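Local structure of sensor protein (Rhodopseudomonas palustris, 2OOL) at residues R89-A93 against P104-D108. The protein senses light through a bound biliverdin chromophore in this chromophore-binding portion of a bacteriophytochrome and probably passes the signal on as a histidine kinase. Residues are numbered along the deposited sequence; the frame is centred on the assembly and turned at random. Where two conformers were deposited one is given.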
loop_
_atom_site.group_PDB
_atom_site.type_symbol
_atom_site.label_atom_id
_atom_site.label_comp_id
_atom_site.label_asym_id
_atom_site.label_seq_id
_atom_site.Cartn_x
_atom_site.Cartn_y
_atom_site.Cartn_z
ATOM N N ARG A 89 5.439 23.861 7.399
ATOM C CA ARG A 89 4.858 22.763 6.649
ATOM C C ARG A 89 3.458 23.074 6.095
ATOM O O ARG A 89 3.127 22.689 4.970
ATOM C CB ARG A 89 4.784 21.532 7.566
ATOM C CG ARG A 89 4.951 20.215 6.877
ATOM C CD ARG A 89 5.739 19.208 7.767
ATOM N NE ARG A 89 5.206 19.156 9.129
ATOM C CZ ARG A 89 5.923 18.929 10.230
ATOM N NH1 ARG A 89 7.227 18.744 10.176
ATOM N NH2 ARG A 89 5.321 18.925 11.413
ATOM N N LEU A 90 2.633 23.722 6.912
ATOM C CA LEU A 90 1.316 24.197 6.495
ATOM C C LEU A 90 1.472 25.210 5.359
ATOM O O LEU A 90 0.901 25.044 4.271
ATOM C CB LEU A 90 0.603 24.830 7.675
ATOM C CG LEU A 90 -0.807 25.403 7.484
ATOM C CD1 LEU A 90 -1.804 24.358 6.959
ATOM C CD2 LEU A 90 -1.315 26.009 8.796
ATOM N N THR A 91 2.291 26.228 5.605
ATOM C CA THR A 91 2.553 27.264 4.596
ATOM C C THR A 91 3.050 26.612 3.294
ATOM O O THR A 91 2.442 26.812 2.263
ATOM C CB THR A 91 3.481 28.326 5.133
ATOM O OG1 THR A 91 2.871 28.941 6.279
ATOM C CG2 THR A 91 3.724 29.398 4.113
ATOM N N HIS A 92 4.064 25.754 3.333
ATOM C CA HIS A 92 4.480 25.053 2.109
ATOM C C HIS A 92 3.336 24.281 1.435
ATOM O O HIS A 92 3.266 24.227 0.203
ATOM C CB HIS A 92 5.654 24.080 2.358
ATOM C CG HIS A 92 6.214 23.477 1.095
ATOM N ND1 HIS A 92 6.054 22.144 0.757
ATOM C CD2 HIS A 92 6.892 24.043 0.061
ATOM C CE1 HIS A 92 6.629 21.913 -0.413
ATOM N NE2 HIS A 92 7.152 23.047 -0.854
ATOM N N ALA A 93 2.459 23.647 2.212
ATOM C CA ALA A 93 1.385 22.850 1.621
ATOM C C ALA A 93 0.439 23.724 0.786
ATOM O O ALA A 93 0.032 23.357 -0.313
ATOM C CB ALA A 93 0.612 22.107 2.702
ATOM N N PRO A 104 -2.219 13.412 4.508
ATOM C CA PRO A 104 -2.252 14.273 5.673
ATOM C C PRO A 104 -0.872 14.899 5.920
ATOM O O PRO A 104 0.146 14.320 5.518
ATOM C CB PRO A 104 -2.628 13.294 6.785
ATOM C CG PRO A 104 -1.957 12.064 6.419
ATOM C CD PRO A 104 -2.013 11.998 4.914
ATOM N N ILE A 105 -0.871 16.038 6.604
ATOM C CA ILE A 105 0.322 16.762 6.967
ATOM C C ILE A 105 0.448 16.678 8.476
ATOM O O ILE A 105 -0.530 16.906 9.160
ATOM C CB ILE A 105 0.165 18.250 6.547
ATOM C CG1 ILE A 105 -0.194 18.352 5.059
ATOM C CG2 ILE A 105 1.430 19.043 6.843
ATOM C CD1 ILE A 105 -1.285 19.359 4.772
ATOM N N ARG A 106 1.626 16.364 9.012
ATOM C CA ARG A 106 1.765 16.319 10.470
ATOM C C ARG A 106 1.811 17.728 10.979
ATOM O O ARG A 106 2.592 18.517 10.508
ATOM C CB ARG A 106 3.017 15.568 10.922
ATOM C CG ARG A 106 3.141 15.476 12.496
ATOM C CD ARG A 106 4.533 15.753 13.028
ATOM N NE ARG A 106 4.510 15.496 14.461
ATOM C CZ ARG A 106 5.215 14.555 15.090
ATOM N NH1 ARG A 106 6.111 13.739 14.476
ATOM N NH2 ARG A 106 5.003 14.441 16.389
ATOM N N LEU A 107 0.951 18.039 11.935
ATOM C CA LEU A 107 0.935 19.320 12.589
ATOM C C LEU A 107 0.949 19.109 14.105
ATOM O O LEU A 107 0.193 18.266 14.638
ATOM C CB LEU A 107 -0.309 20.095 12.182
ATOM C CG LEU A 107 -0.422 20.520 10.689
ATOM C CD1 LEU A 107 -1.670 21.226 10.413
ATOM C CD2 LEU A 107 0.742 21.375 10.252
ATOM N N ASP A 108 1.826 19.862 14.773
ATOM C CA ASP A 108 1.962 19.906 16.210
ATOM C C ASP A 108 1.431 21.248 16.698
ATOM O O ASP A 108 1.939 22.296 16.278
ATOM C CB ASP A 108 3.452 19.726 16.598
ATOM C CG ASP A 108 3.985 18.291 16.277
ATOM O OD1 ASP A 108 3.198 17.353 16.260
ATOM O OD2 ASP A 108 5.184 18.082 16.027
#
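The carbonyl oxygen Arg-106 O is gripped twice by one guanidinium group, with Arg-89 NE at 3.0 Å and Arg-89 NH2 at 2.9 Å. The pair illustrates how an outermost strand of a PAS fold can be tied to a neighbouring helix: strand 105-111 closes one side of the antiparallel sheet within this chain, and the axes of segments 89-93 and 105-108 run 145° apart, nearer antiparallel than parallel. Along its paired edge the strand bonds to strand 114-125, Ile-105 to Gly-120 and Leu-107 to Phe-118. The two bonds from Arg-89 are not equivalent. NE lies in the carbonyl plane, whereas NH2 sits well above it, and neither bond is straight, the N-H...O angle at NE being 137° and the one at NH2 much the same. Bends at chi2 and chi3 turn the arginine chain so that its NE side faces the strand, while its CG rests 3.7 Å from Ile-105 CG2. Replacing Arg-89 by an alanine is likely to leave Arg-106 O without both of these donors and to uncover the flank of Ile-105. The rest of the contact is apolar: Ile-105 CD1 meets Ala-93 CB at 3.9 Å, with Leu-122 of the next strand touching both residues, and Leu-90 CB comes within 4.3 Å of Leu-107 CD2. Arg-106, with CG anti to the backbone N (chi1 -178°), passes its CD 3.6 Å from Arg-89 NH2. Its guanidinium then turns along the strand to Asp-108, and the salt bridge closes with Arg-106 NE at 2.9 Å from the syn side of Asp-108 OD1.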